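Side-chain contacts in Vlm2 (Streptomyces tsusimaensis, PDB 6ECB), which takes part in nonribosomal assembly of the depsipeptide valinomycin, its thioesterase domain, the piece in this structure, probably releasing the finished product: residues Met123-Asp126 and Arg130-Gly133; Phe161-Gly166 and Leu181-Ala186; Gly108-Gly113 and Ala274-Ala279; Asp192-Lys195 and Arg199-Ala202. All coordinates share one frame; numbering follows the deposited sequence.

Overall arrangement
Interaction 3 is the core contact: near the centre of the chain it brings the probable nucleophile elbow against the loop that carries the likely catalytic histidine, and it relies on an aromatic ring touched by carbon and sulfur. Helix 112-126 starts there and has its other end in interaction 1, a partly buried apolar contact far from the chain's centre. Interactions 2 and 4 share helix 183-194, their centres about 17 Å apart, and belong to the helical region between strands 134-137 and 237-241. Interaction 2 is buried and wholly apolar, helix against helix, whereas interaction 4 is a partly exposed turn where arginines gather round a carboxylate beside a small apolar patch.

Interaction 1: residues Met123-Asp126 and Arg130-Gly133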
ATOM      1  N   MET A 123     -10.311   3.649  13.086  1.00 19.58           N
ATOM      2  CA  MET A 123     -11.622   3.011  13.106  1.00 17.71           C
ATOM      3  C   MET A 123     -11.615   1.731  13.944  1.00 18.77           C
ATOM      4  O   MET A 123     -12.574   1.468  14.677  1.00 19.81           O
ATOM      5  CB  MET A 123     -12.081   2.703  11.678  1.00 21.05           C
ATOM      6  CG  MET A 123     -13.515   2.267  11.537  1.00 40.93           C
ATOM      7  SD  MET A 123     -14.052   2.380   9.797  1.00 48.02           S
ATOM      8  CE  MET A 123     -13.962   4.127   9.488  1.00 53.26           C
ATOM      9  N   LEU A 124     -10.559   0.922  13.844  1.00 19.52           N
ATOM     10  CA  LEU A 124     -10.477  -0.269  14.685  1.00 17.76           C
ATOM     11  C   LEU A 124     -10.464   0.116  16.161  1.00 17.13           C
ATOM     12  O   LEU A 124     -11.155  -0.497  16.969  1.00 18.61           O
ATOM     13  CB  LEU A 124      -9.235  -1.081  14.320  1.00 18.00           C
ATOM     14  CG  LEU A 124      -9.294  -1.732  12.936  1.00 16.98           C
ATOM     15  CD1 LEU A 124      -7.945  -2.353  12.616  1.00 20.11           C
ATOM     16  CD2 LEU A 124     -10.393  -2.781  12.833  1.00 21.56           C
ATOM     17  N   LEU A 125      -9.677   1.132  16.528  1.00 18.82           N
ATOM     18  CA  LEU A 125      -9.642   1.527  17.933  1.00 19.80           C
ATOM     19  C   LEU A 125     -11.023   1.946  18.421  1.00 20.02           C
ATOM     20  O   LEU A 125     -11.436   1.608  19.536  1.00 20.21           O
ATOM     21  CB  LEU A 125      -8.655   2.670  18.124  1.00 22.73           C
ATOM     22  CG  LEU A 125      -7.191   2.337  17.883  1.00 29.67           C
ATOM     23  CD1 LEU A 125      -6.387   3.628  17.900  1.00 47.65           C
ATOM     24  CD2 LEU A 125      -6.671   1.415  18.919  1.00 27.08           C
ATOM     25  N   ASP A 126     -11.762   2.668  17.581  1.00 21.80           N
ATOM     26  CA  ASP A 126     -13.102   3.104  17.954  1.00 22.64           C
ATOM     27  C   ASP A 126     -14.037   1.932  18.187  1.00 20.99           C
ATOM     28  O   ASP A 126     -15.019   2.063  18.924  1.00 22.81           O
ATOM     29  CB  ASP A 126     -13.685   4.000  16.868  1.00 26.18           C
ATOM     30  CG  ASP A 126     -13.049   5.360  16.819  1.00 46.54           C
ATOM     31  OD1 ASP A 126     -12.298   5.739  17.732  1.00 33.51           O
ATOM     32  OD2 ASP A 126     -13.302   6.054  15.830  1.00 38.90           O
ATOM     33  N   ARG A 130      -7.419  -3.149  19.042  1.00 18.93           N
ATOM     34  CA  ARG A 130      -6.186  -2.375  19.147  1.00 18.08           C
ATOM     35  C   ARG A 130      -5.031  -3.042  18.412  1.00 18.34           C
ATOM     36  O   ARG A 130      -4.428  -4.003  18.933  1.00 18.13           O
ATOM     37  CB  ARG A 130      -5.825  -2.167  20.614  1.00 18.67           C
ATOM     38  CG  ARG A 130      -4.627  -1.238  20.819  1.00 19.56           C
ATOM     39  CD  ARG A 130      -4.244  -1.146  22.288  1.00 22.00           C
ATOM     40  NE  ARG A 130      -3.113  -0.233  22.481  1.00 20.64           N
ATOM     41  CZ  ARG A 130      -3.216   1.091  22.612  1.00 26.92           C
ATOM     42  NH1 ARG A 130      -4.400   1.707  22.621  1.00 20.96           N
ATOM     43  NH2 ARG A 130      -2.111   1.810  22.764  1.00 32.37           N
ATOM     44  N   PRO A 131      -4.675  -2.566  17.224  1.00 17.55           N
ATOM     45  CA  PRO A 131      -3.484  -3.095  16.546  1.00 18.55           C
ATOM     46  C   PRO A 131      -2.233  -2.802  17.366  1.00 21.43           C
ATOM     47  O   PRO A 131      -2.200  -1.904  18.216  1.00 19.43           O
ATOM     48  CB  PRO A 131      -3.464  -2.339  15.211  1.00 17.13           C
ATOM     49  CG  PRO A 131      -4.879  -1.819  15.030  1.00 16.91           C
ATOM     50  CD  PRO A 131      -5.315  -1.494  16.452  1.00 16.77           C
ATOM     51  N   LYS A 132      -1.184  -3.564  17.062  1.00 19.04           N
ATOM     52  CA  LYS A 132       0.108  -3.383  17.706  1.00 17.87           C
ATOM     53  C   LYS A 132       0.740  -2.038  17.374  1.00 19.33           C
ATOM     54  O   LYS A 132       1.447  -1.471  18.211  1.00 19.91           O
ATOM     55  CB  LYS A 132       1.030  -4.518  17.275  1.00 19.81           C
ATOM     56  CG  LYS A 132       2.361  -4.556  17.991  1.00 22.43           C
ATOM     57  CD  LYS A 132       3.075  -5.849  17.643  1.00 22.17           C
ATOM     58  CE  LYS A 132       4.483  -5.846  18.152  1.00 34.67           C
ATOM     59  NZ  LYS A 132       4.469  -5.864  19.597  1.00 32.28           N
ATOM     60  N   GLY A 133       0.500  -1.518  16.180  1.00 18.92           N
ATOM     61  CA  GLY A 133       1.140  -0.292  15.735  1.00 18.05           C
ATOM     62  C   GLY A 133       0.740  -0.007  14.309  1.00 16.35           C
ATOM     63  O   GLY A 133       0.070  -0.815  13.648  1.00 15.86           O
TER
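Arg130, which lies against Leu125, is fixed at its far end by a salt bridge from NH1 to OD2 of Asp234. An arginine suits this exposed position because its long aliphatic stem can cover a leucine while the guanidinium stays at the surface for a carboxylate. The stem leaves with CG anti to the backbone N (chi1 -174°) and runs extended as far as NE, which carries the charged group well clear of the backbone. Its root is where Leu125 touches: Leu125 CD2 packs 3.8 Å from Arg130 CA and 3.9 Å from Arg130 CG, the two side chains crossing at a slant. Leu125 CD2 also lies 4.0 Å from Pro131 CD, so a single leucine branch bridges two consecutive residues.

These segments close the second half of a beta-alpha-beta crossover in the alpha/beta-hydrolase fold: helix 112-126 ends here, and 130-133 leads into strand 134-137, the parallel neighbour of strand 105-110. Only three residues separate the segments, and the chain folds back sharply enough to bring the CA atoms of Leu125 and Arg130 to 5.4 Å.

One residue earlier on the helix, Leu124 points toward the returning chain and sets CD1 3.9 Å from Pro131 CG. Both residues are buried and both also touch Ile107 of strand 105-110, a setting for which purely apolar groups are well chosen. The rigid ring of Pro131 presents CG to Leu124 and CD to Leu125, two neighbouring ring carbons taking one leucine methyl each. At the helix end, Asp126 OD1 makes its own salt bridge with NH2 of Arg231.

Interaction 2: residues Phe161-Gly166 and Leu181-Ala186; sequences FILAMG and LPYEEA
Along the helix from Phe161, one residue, Leu163, comes into contact with Tyr183 and Ala186. Just before it, Ile162 faces another neighbour, packing on Gln216 and Leu220 of helix 206-220. Leu163 itself is buried and points toward helix 183-194. With CG anti to the backbone N (chi1 175°), its forked end is carried outward across the gap, and the two branches divide the work. Leu163 CD1 comes 3.9 Å from CE1 of Tyr183, meeting the ring obliquely, and also lies 4.2 Å from Ala186 CB. Leu163 CD2 lies 4.0 Å from Ala186 CB.

Tyr183 and Ala186 are three residues apart, hence on neighbouring positions of one helix face, and the branched leucine fits against both. The two helices belong to the helical insertion between strands 134-137 and 237-241, a placement consistent with the lid region of alpha/beta-hydrolase thioesterases. Alanine suits its buried place by letting the leucine come near the helix, while the larger tyrosine ring covers the flank and reaches Leu213 of helix 206-220, which Leu163 touches too. At the end of the segment, Gly166 N bonds to Ile162 O at 2.9 Å; a side chain on this glycine would crowd that same carbonyl oxygen.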
ATOM      1  N   PHE A 161       1.211   7.332 -18.826  1.00 46.34           N
ATOM      2  CA  PHE A 161       2.251   7.671 -17.862  1.00 47.58           C
ATOM      3  C   PHE A 161       1.938   7.073 -16.497  1.00 52.72           C
ATOM      4  O   PHE A 161       2.834   6.558 -15.817  1.00 38.04           O
ATOM      5  CB  PHE A 161       2.402   9.192 -17.775  1.00 44.76           C
ATOM      6  CG  PHE A 161       3.354   9.654 -16.705  1.00 45.66           C
ATOM      7  CD1 PHE A 161       4.683   9.905 -17.011  1.00 66.07           C
ATOM      8  CD2 PHE A 161       2.924   9.848 -15.401  1.00 55.96           C
ATOM      9  CE1 PHE A 161       5.565  10.329 -16.033  1.00 54.86           C
ATOM     10  CE2 PHE A 161       3.802  10.272 -14.417  1.00 58.36           C
ATOM     11  CZ  PHE A 161       5.122  10.515 -14.734  1.00 55.77           C
ATOM     12  N   ILE A 162       0.667   7.140 -16.077  1.00 46.79           N
ATOM     13  CA  ILE A 162       0.267   6.566 -14.795  1.00 32.89           C
ATOM     14  C   ILE A 162       0.489   5.061 -14.805  1.00 28.02           C
ATOM     15  O   ILE A 162       0.984   4.482 -13.833  1.00 31.66           O
ATOM     16  CB  ILE A 162      -1.211   6.890 -14.491  1.00 38.83           C
ATOM     17  CG1 ILE A 162      -1.459   8.394 -14.390  1.00 53.14           C
ATOM     18  CG2 ILE A 162      -1.666   6.157 -13.238  1.00 35.73           C
ATOM     19  CD1 ILE A 162      -0.649   9.058 -13.363  1.00 46.24           C
ATOM     20  N   LEU A 163       0.075   4.410 -15.885  1.00 32.70           N
ATOM     21  CA  LEU A 163       0.288   2.973 -16.016  1.00 31.42           C
ATOM     22  C   LEU A 163       1.769   2.649 -15.899  1.00 39.96           C
ATOM     23  O   LEU A 163       2.171   1.784 -15.115  1.00 31.79           O
ATOM     24  CB  LEU A 163      -0.269   2.498 -17.355  1.00 31.53           C
ATOM     25  CG  LEU A 163      -0.049   1.038 -17.752  1.00 33.94           C
ATOM     26  CD1 LEU A 163      -1.059   0.619 -18.813  1.00 42.52           C
ATOM     27  CD2 LEU A 163       1.395   0.809 -18.285  1.00 34.63           C
ATOM     28  N   ALA A 164       2.599   3.368 -16.656  1.00 34.63           N
ATOM     29  CA  ALA A 164       4.033   3.083 -16.681  1.00 47.40           C
ATOM     30  C   ALA A 164       4.665   3.291 -15.314  1.00 35.34           C
ATOM     31  O   ALA A 164       5.415   2.438 -14.822  1.00 45.51           O
ATOM     32  CB  ALA A 164       4.718   3.973 -17.713  1.00 41.68           C
ATOM     33  N   MET A 165       4.364   4.421 -14.670  1.00 34.42           N
ATOM     34  CA  MET A 165       5.044   4.749 -13.425  1.00 33.81           C
ATOM     35  C   MET A 165       4.514   3.961 -12.236  1.00 50.70           C
ATOM     36  O   MET A 165       5.262   3.722 -11.285  1.00 42.80           O
ATOM     37  CB  MET A 165       4.932   6.253 -13.136  1.00 49.02           C
ATOM     38  CG  MET A 165       5.573   7.167 -14.197  1.00 56.72           C
ATOM     39  SD  MET A 165       7.252   6.706 -14.732  1.00 53.76           S
ATOM     40  CE  MET A 165       8.101   6.587 -13.172  1.00 53.10           C
ATOM     41  N   GLY A 166       3.244   3.560 -12.255  1.00 33.26           N
ATOM     42  CA  GLY A 166       2.673   2.857 -11.118  1.00 31.02           C
ATOM     43  C   GLY A 166       2.855   1.355 -11.224  1.00 42.54           C
ATOM     44  O   GLY A 166       3.889   0.816 -10.813  1.00 36.43           O
ATOM     45  N   LEU A 181       4.221   4.197 -25.822  1.00 66.91           N
ATOM     46  CA  LEU A 181       3.353   3.200 -26.429  1.00 65.86           C
ATOM     47  C   LEU A 181       1.885   3.586 -26.348  1.00 57.53           C
ATOM     48  O   LEU A 181       1.468   4.295 -25.426  1.00 57.44           O
ATOM     49  CB  LEU A 181       3.514   1.836 -25.745  1.00 68.09           C
ATOM     50  CG  LEU A 181       4.696   0.964 -26.144  1.00 68.37           C
ATOM     51  CD1 LEU A 181       4.754  -0.250 -25.229  1.00 59.51           C
ATOM     52  CD2 LEU A 181       4.564   0.551 -27.597  1.00 66.66           C
ATOM     53  N   PRO A 182       1.072   3.100 -27.288  1.00 52.46           N
ATOM     54  CA  PRO A 182      -0.384   3.167 -27.109  1.00 60.30           C
ATOM     55  C   PRO A 182      -0.830   2.407 -25.867  1.00 53.87           C
ATOM     56  O   PRO A 182      -0.311   1.334 -25.556  1.00 49.24           O
ATOM     57  CB  PRO A 182      -0.928   2.518 -28.384  1.00 52.44           C
ATOM     58  CG  PRO A 182       0.159   2.662 -29.386  1.00 63.69           C
ATOM     59  CD  PRO A 182       1.444   2.597 -28.621  1.00 55.90           C
ATOM     60  N   TYR A 183      -1.824   2.975 -25.174  1.00 49.13           N
ATOM     61  CA  TYR A 183      -2.313   2.427 -23.909  1.00 53.97           C
ATOM     62  C   TYR A 183      -2.547   0.925 -23.991  1.00 49.57           C
ATOM     63  O   TYR A 183      -2.098   0.166 -23.127  1.00 47.06           O
ATOM     64  CB  TYR A 183      -3.612   3.135 -23.524  1.00 41.97           C
ATOM     65  CG  TYR A 183      -4.049   3.021 -22.083  1.00 38.77           C
ATOM     66  CD1 TYR A 183      -3.250   3.497 -21.053  1.00 43.71           C
ATOM     67  CD2 TYR A 183      -5.296   2.493 -21.755  1.00 54.43           C
ATOM     68  CE1 TYR A 183      -3.659   3.430 -19.749  1.00 44.59           C
ATOM     69  CE2 TYR A 183      -5.716   2.417 -20.446  1.00 49.90           C
ATOM     70  CZ  TYR A 183      -4.893   2.892 -19.445  1.00 41.91           C
ATOM     71  OH  TYR A 183      -5.287   2.841 -18.130  1.00 46.13           O
ATOM     72  N   GLU A 184      -3.277   0.481 -25.017  1.00 43.49           N
ATOM     73  CA  GLU A 184      -3.596  -0.939 -25.125  1.00 49.19           C
ATOM     74  C   GLU A 184      -2.333  -1.771 -25.310  1.00 53.18           C
ATOM     75  O   GLU A 184      -2.245  -2.889 -24.793  1.00 46.89           O
ATOM     76  CB  GLU A 184      -4.573  -1.179 -26.278  1.00 51.45           C
ATOM     77  N   GLU A 185      -1.338  -1.239 -26.036  1.00 48.56           N
ATOM     78  CA  GLU A 185      -0.081  -1.967 -26.211  1.00 42.58           C
ATOM     79  C   GLU A 185       0.742  -1.977 -24.927  1.00 45.02           C
ATOM     80  O   GLU A 185       1.391  -2.982 -24.613  1.00 42.37           O
ATOM     81  CB  GLU A 185       0.734  -1.368 -27.361  1.00 45.36           C
ATOM     82  CG  GLU A 185       0.142  -1.678 -28.729  1.00 59.45           C
ATOM     83  CD  GLU A 185       0.856  -0.966 -29.868  1.00 70.41           C
ATOM     84  OE1 GLU A 185       2.048  -0.625 -29.712  1.00 69.87           O
ATOM     85  OE2 GLU A 185       0.213  -0.744 -30.919  1.00 62.21           O
ATOM     86  N   ALA A 186       0.736  -0.869 -24.175  1.00 36.31           N
ATOM     87  CA  ALA A 186       1.396  -0.866 -22.874  1.00 36.59           C
ATOM     88  C   ALA A 186       0.751  -1.882 -21.945  1.00 55.43           C
ATOM     89  O   ALA A 186       1.447  -2.600 -21.211  1.00 38.30           O
ATOM     90  CB  ALA A 186       1.350   0.533 -22.251  1.00 43.36           C
TER

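Interaction 3: residues Gly108-Gly113 and Ala274-Ala279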
ATOM      1  N   GLY A 108      -0.385  -1.496   8.129  1.00 16.16           N
ATOM      2  CA  GLY A 108       0.645  -0.810   7.377  1.00 17.29           C
ATOM      3  C   GLY A 108       0.148  -0.322   6.032  1.00 15.88           C
ATOM      4  O   GLY A 108      -0.890  -0.758   5.531  1.00 16.89           O
ATOM      5  N   GLY A 109       0.923   0.587   5.448  1.00 14.36           N
ATOM      6  CA  GLY A 109       0.606   1.029   4.096  1.00 15.27           C
ATOM      7  C   GLY A 109       1.642   1.919   3.459  1.00 15.14           C
ATOM      8  O   GLY A 109       2.350   2.662   4.145  1.00 16.56           O
ATOM      9  N   HIS A 110       1.713   1.852   2.130  1.00 16.26           N
ATOM     10  CA  HIS A 110       2.581   2.677   1.309  1.00 15.97           C
ATOM     11  C   HIS A 110       1.724   3.648   0.510  1.00 16.42           C
ATOM     12  O   HIS A 110       0.645   3.288   0.045  1.00 15.68           O
ATOM     13  CB  HIS A 110       3.379   1.777   0.357  1.00 15.56           C
ATOM     14  CG  HIS A 110       4.325   2.490  -0.557  1.00 18.38           C
ATOM     15  ND1 HIS A 110       4.027   2.721  -1.885  1.00 20.61           N
ATOM     16  CD2 HIS A 110       5.581   2.964  -0.366  1.00 19.12           C
ATOM     17  CE1 HIS A 110       5.050   3.322  -2.471  1.00 21.59           C
ATOM     18  NE2 HIS A 110       6.012   3.468  -1.578  1.00 19.71           N
ATOM     19  N   SER A 111       2.230   4.857   0.317  1.00 15.90           N
ATOM     20  CA  SER A 111       1.561   5.880  -0.489  1.00 16.28           C
ATOM     21  C   SER A 111       0.153   6.096   0.074  1.00 16.76           C
ATOM     22  O   SER A 111      -0.016   6.204   1.304  1.00 16.01           O
ATOM     23  CB  SER A 111       1.642   5.433  -1.951  1.00 21.06           C
ATOM     24  OG  SER A 111       1.237   6.478  -2.802  1.00 28.79           O
ATOM     25  N   LEU A 112      -0.888   6.171  -0.763  1.00 15.55           N
ATOM     26  CA  LEU A 112      -2.247   6.330  -0.239  1.00 15.86           C
ATOM     27  C   LEU A 112      -2.617   5.226   0.743  1.00 15.76           C
ATOM     28  O   LEU A 112      -3.453   5.441   1.634  1.00 16.96           O
ATOM     29  CB  LEU A 112      -3.247   6.353  -1.406  1.00 16.97           C
ATOM     30  CG  LEU A 112      -4.723   6.459  -1.017  1.00 19.03           C
ATOM     31  CD1 LEU A 112      -5.070   7.784  -0.385  1.00 19.45           C
ATOM     32  CD2 LEU A 112      -5.571   6.223  -2.297  1.00 22.53           C
ATOM     33  N   GLY A 113      -2.015   4.038   0.596  1.00 14.78           N
ATOM     34  CA  GLY A 113      -2.242   2.980   1.555  1.00 14.37           C
ATOM     35  C   GLY A 113      -1.848   3.381   2.964  1.00 16.08           C
ATOM     36  O   GLY A 113      -2.440   2.896   3.931  1.00 16.30           O
ATOM     37  N   ALA A 274       9.269   4.787  -5.318  1.00 32.83           N
ATOM     38  CA  ALA A 274       8.833   3.665  -6.147  1.00 48.68           C
ATOM     39  C   ALA A 274       9.701   2.425  -5.934  1.00 55.86           C
ATOM     40  O   ALA A 274       9.188   1.312  -5.747  1.00 56.70           O
ATOM     41  CB  ALA A 274       8.864   4.079  -7.617  1.00 59.21           C
ATOM     42  N   THR A 275      11.014   2.595  -5.926  1.00 37.59           N
ATOM     43  CA  THR A 275      11.898   1.431  -5.948  1.00 30.89           C
ATOM     44  C   THR A 275      12.114   0.794  -4.581  1.00 24.95           C
ATOM     45  O   THR A 275      12.699  -0.302  -4.509  1.00 25.92           O
ATOM     46  CB  THR A 275      13.250   1.820  -6.526  1.00 31.90           C
ATOM     47  OG1 THR A 275      13.969   2.630  -5.586  1.00 29.78           O
ATOM     48  CG2 THR A 275      13.086   2.562  -7.831  1.00 63.48           C
ATOM     49  N   MET A 276      11.663   1.430  -3.496  1.00 24.06           N
ATOM     50  CA  MET A 276      11.859   0.831  -2.184  1.00 22.54           C
ATOM     51  C   MET A 276      11.105  -0.491  -2.041  1.00 23.85           C
ATOM     52  O   MET A 276      11.484  -1.306  -1.196  1.00 23.20           O
ATOM     53  CB  MET A 276      11.403   1.780  -1.069  1.00 20.49           C
ATOM     54  CG  MET A 276       9.978   2.246  -1.276  1.00 22.48           C
ATOM     55  SD  MET A 276       9.269   2.969   0.205  1.00 24.93           S
ATOM     56  CE  MET A 276       9.025   1.534   1.217  1.00 24.27           C
ATOM     57  N   LEU A 277      10.044  -0.712  -2.820  1.00 19.38           N
ATOM     58  CA  LEU A 277       9.256  -1.937  -2.675  1.00 18.55           C
ATOM     59  C   LEU A 277       9.705  -3.022  -3.651  1.00 21.82           C
ATOM     60  O   LEU A 277       9.047  -4.062  -3.725  1.00 22.40           O
ATOM     61  CB  LEU A 277       7.764  -1.666  -2.874  1.00 20.02           C
ATOM     62  CG  LEU A 277       7.141  -0.867  -1.726  1.00 22.37           C
ATOM     63  CD1 LEU A 277       5.670  -0.598  -2.068  1.00 28.07           C
ATOM     64  CD2 LEU A 277       7.278  -1.629  -0.414  1.00 24.30           C
ATOM     65  N   ARG A 278      10.776  -2.784  -4.406  1.00 22.54           N
ATOM     66  CA  ARG A 278      11.290  -3.725  -5.393  1.00 21.87           C
ATOM     67  C   ARG A 278      12.732  -4.065  -5.083  1.00 23.87           C
ATOM     68  O   ARG A 278      13.420  -3.352  -4.350  1.00 22.50           O
ATOM     69  CB  ARG A 278      11.219  -3.154  -6.811  1.00 27.32           C
ATOM     70  CG  ARG A 278       9.854  -2.568  -7.086  1.00 37.20           C
ATOM     71  CD  ARG A 278       9.606  -2.377  -8.546  1.00 63.60           C
ATOM     72  NE  ARG A 278      10.794  -1.921  -9.262  1.00 67.40           N
ATOM     73  CZ  ARG A 278      10.981  -0.688  -9.725  1.00 74.15           C
ATOM     74  NH1 ARG A 278      10.056   0.255  -9.556  1.00 71.38           N
ATOM     75  NH2 ARG A 278      12.107  -0.398 -10.364  1.00 69.63           N
ATOM     76  N   ALA A 279      13.198  -5.157  -5.681  1.00 25.71           N
ATOM     77  CA  ALA A 279      14.582  -5.542  -5.512  1.00 23.97           C
ATOM     78  C   ALA A 279      15.477  -4.485  -6.155  1.00 27.02           C
ATOM     79  O   ALA A 279      15.106  -3.886  -7.168  1.00 29.99           O
ATOM     80  CB  ALA A 279      14.836  -6.912  -6.150  1.00 27.38           C
TER
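The imidazole of His110, its CG anti to the backbone N (chi1 -180°), reaches out to pack tightly against Leu277 and Met276. Leu277 CD1 sits over the middle of one face, 3.7 Å from the His110 ring centroid and only 12° off the ring normal, a well-centred CH-pi contact. Met276 SD comes instead to the edge, 3.7 Å from His110 CD2, a sulfur-aromatic approach 74° off the normal. Met276 also packs on Leu137, and its flexible, polarisable thioether suits the edge of a ring.

His110 precedes Ser111 in the sequence Gly109-His110-Ser111-Leu112-Gly113, consistent with the nucleophile elbow of alpha/beta hydrolases, whose Ser111 probably forms a catalytic triad with His273 and Asp138 from other loops. Glycines suit the sharp turn, for a CB on Gly109 would clash with Gly113 O. His110 stacks on His273, and its NE2 hydrogen-bonds to His273 O, linking the elbow to the triad loop. Replacing the imidazole by an alanine methyl is likely to leave Leu277 CD1 and Met276 SD without the ring they press on, and His273 O without its NE2 partner.

The looser side lies at partly exposed Ala274, whose CB points away and stays 6.4 Å from His110 CE1.

Interaction 4: residues Asp192-Lys195 and Arg199-Ala202; sequences DRAK and RVSA
Arg199 starts from CB with CG anti to its carbonyl carbon (chi1 -65°), and its chain bends at chi3 (-78°) to bring the guanidinium round toward Arg193. From CB to CD it makes no contact with 192-195; the polar end does the work. NE is held by OD1 of Asp197, NH1 forms a salt bridge with OE2 of Glu56, and Arg199 NH2 lies 3.9 Å from Arg193 NH2. The two guanidinium planes are 21° apart, and the pair gathers round one carboxylate, since Arg193 NH1 binds OD2 of the same Asp197. That shared anion probably offsets the nearness of like charges.

Next to the arginines lies a small apolar patch. Val200 CG2 rests 3.9 Å from Ala194 CB, a buried pairing in which a short methyl admits a branched neighbour. Ser201 CB packs against two successive carbonyl oxygens, 3.4 Å from both Ala194 O and Lys195 O. Lys195 turns back along its own segment, its NZ in a salt bridge with Asp192 OD1, 3.0 Å away and above the carboxylate plane. The contact joins the last turn of helix 183-194 to the loop before helix 206-220, with Glu56 tying it to helix 55-60.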
ATOM      1  N   ASP A 192       1.879  -9.624 -20.643  1.00 32.35           N
ATOM      2  CA  ASP A 192       2.940 -10.524 -21.085  1.00 33.43           C
ATOM      3  C   ASP A 192       3.929 -10.801 -19.953  1.00 35.85           C
ATOM      4  O   ASP A 192       4.408 -11.932 -19.786  1.00 46.60           O
ATOM      5  CB  ASP A 192       3.657  -9.906 -22.278  1.00 34.79           C
ATOM      6  CG  ASP A 192       2.842  -9.975 -23.562  1.00 54.62           C
ATOM      7  OD1 ASP A 192       1.824 -10.704 -23.600  1.00 49.83           O
ATOM      8  OD2 ASP A 192       3.230  -9.297 -24.535  1.00 45.28           O
ATOM      9  N   ARG A 193       4.265  -9.769 -19.185  1.00 36.22           N
ATOM     10  CA  ARG A 193       5.167  -9.920 -18.046  1.00 31.84           C
ATOM     11  C   ARG A 193       4.525 -10.718 -16.918  1.00 52.80           C
ATOM     12  O   ARG A 193       5.209 -11.482 -16.228  1.00 36.40           O
ATOM     13  CB  ARG A 193       5.588  -8.530 -17.561  1.00 35.84           C
ATOM     14  CG  ARG A 193       6.128  -8.449 -16.111  1.00 48.74           C
ATOM     15  CD  ARG A 193       7.451  -9.206 -15.907  1.00 63.82           C
ATOM     16  NE  ARG A 193       7.932  -9.085 -14.528  1.00 71.81           N
ATOM     17  CZ  ARG A 193       7.424  -9.750 -13.492  1.00 87.81           C
ATOM     18  NH1 ARG A 193       6.418 -10.599 -13.668  1.00 77.97           N
ATOM     19  NH2 ARG A 193       7.917  -9.565 -12.271  1.00 94.29           N
ATOM     20  N   ALA A 194       3.224 -10.575 -16.718  1.00 36.62           N
ATOM     21  CA  ALA A 194       2.598 -11.143 -15.535  1.00 31.77           C
ATOM     22  C   ALA A 194       2.085 -12.558 -15.739  1.00 33.69           C
ATOM     23  O   ALA A 194       1.951 -13.303 -14.755  1.00 36.90           O
ATOM     24  CB  ALA A 194       1.429 -10.265 -15.081  1.00 32.23           C
ATOM     25  N   LYS A 195       1.804 -12.951 -16.979  1.00 37.61           N
ATOM     26  CA  LYS A 195       0.917 -14.083 -17.198  1.00 42.68           C
ATOM     27  C   LYS A 195       1.527 -15.413 -16.793  1.00 53.33           C
ATOM     28  O   LYS A 195       0.774 -16.365 -16.575  1.00 38.93           O
ATOM     29  CB  LYS A 195       0.467 -14.142 -18.661  1.00 44.29           C
ATOM     30  CG  LYS A 195       1.569 -14.302 -19.685  1.00 47.86           C
ATOM     31  CD  LYS A 195       1.000 -14.049 -21.092  1.00 60.75           C
ATOM     32  CE  LYS A 195       2.032 -14.246 -22.200  1.00 69.70           C
ATOM     33  NZ  LYS A 195       1.573 -13.644 -23.494  1.00 72.68           N
ATOM     34  N   ARG A 199       3.922 -15.394  -8.803  1.00 31.52           N
ATOM     35  CA  ARG A 199       3.574 -14.487  -7.713  1.00 37.81           C
ATOM     36  C   ARG A 199       2.292 -13.714  -8.014  1.00 60.67           C
ATOM     37  O   ARG A 199       1.557 -13.355  -7.088  1.00 51.78           O
ATOM     38  CB  ARG A 199       4.730 -13.514  -7.464  1.00 41.15           C
ATOM     39  CG  ARG A 199       6.037 -14.159  -6.948  1.00 58.15           C
ATOM     40  CD  ARG A 199       7.239 -13.224  -7.115  1.00 63.84           C
ATOM     41  NE  ARG A 199       7.742 -13.176  -8.492  1.00 70.40           N
ATOM     42  CZ  ARG A 199       8.879 -12.589  -8.874  1.00 87.20           C
ATOM     43  NH1 ARG A 199       9.669 -11.992  -7.988  1.00 83.51           N
ATOM     44  NH2 ARG A 199       9.237 -12.604 -10.156  1.00 91.89           N
ATOM     45  N   VAL A 200       2.005 -13.443  -9.290  1.00 33.58           N
ATOM     46  CA  VAL A 200       0.873 -12.593  -9.639  1.00 36.26           C
ATOM     47  C   VAL A 200      -0.053 -13.191 -10.693  1.00 36.36           C
ATOM     48  O   VAL A 200      -1.156 -12.683 -10.881  1.00 44.56           O
ATOM     49  CB  VAL A 200       1.370 -11.214 -10.115  1.00 39.87           C
ATOM     50  CG1 VAL A 200       2.251 -10.581  -9.059  1.00 45.57           C
ATOM     51  CG2 VAL A 200       2.129 -11.354 -11.440  1.00 41.06           C
ATOM     52  N   SER A 201       0.358 -14.241 -11.406  1.00 35.30           N
ATOM     53  CA  SER A 201      -0.458 -14.736 -12.519  1.00 37.20           C
ATOM     54  C   SER A 201      -1.824 -15.234 -12.061  1.00 45.88           C
ATOM     55  O   SER A 201      -2.751 -15.302 -12.872  1.00 45.77           O
ATOM     56  CB  SER A 201       0.280 -15.853 -13.252  1.00 52.51           C
ATOM     57  OG  SER A 201       0.420 -16.989 -12.428  1.00 46.38           O
ATOM     58  N   ALA A 202      -1.964 -15.570 -10.779  1.00 47.35           N
ATOM     59  CA  ALA A 202      -3.225 -16.101 -10.276  1.00 53.46           C
ATOM     60  C   ALA A 202      -4.351 -15.091 -10.437  1.00 45.52           C
ATOM     61  O   ALA A 202      -5.494 -15.466 -10.727  1.00 56.61           O
ATOM     62  CB  ALA A 202      -3.073 -16.489  -8.805  1.00 51.67           C
TER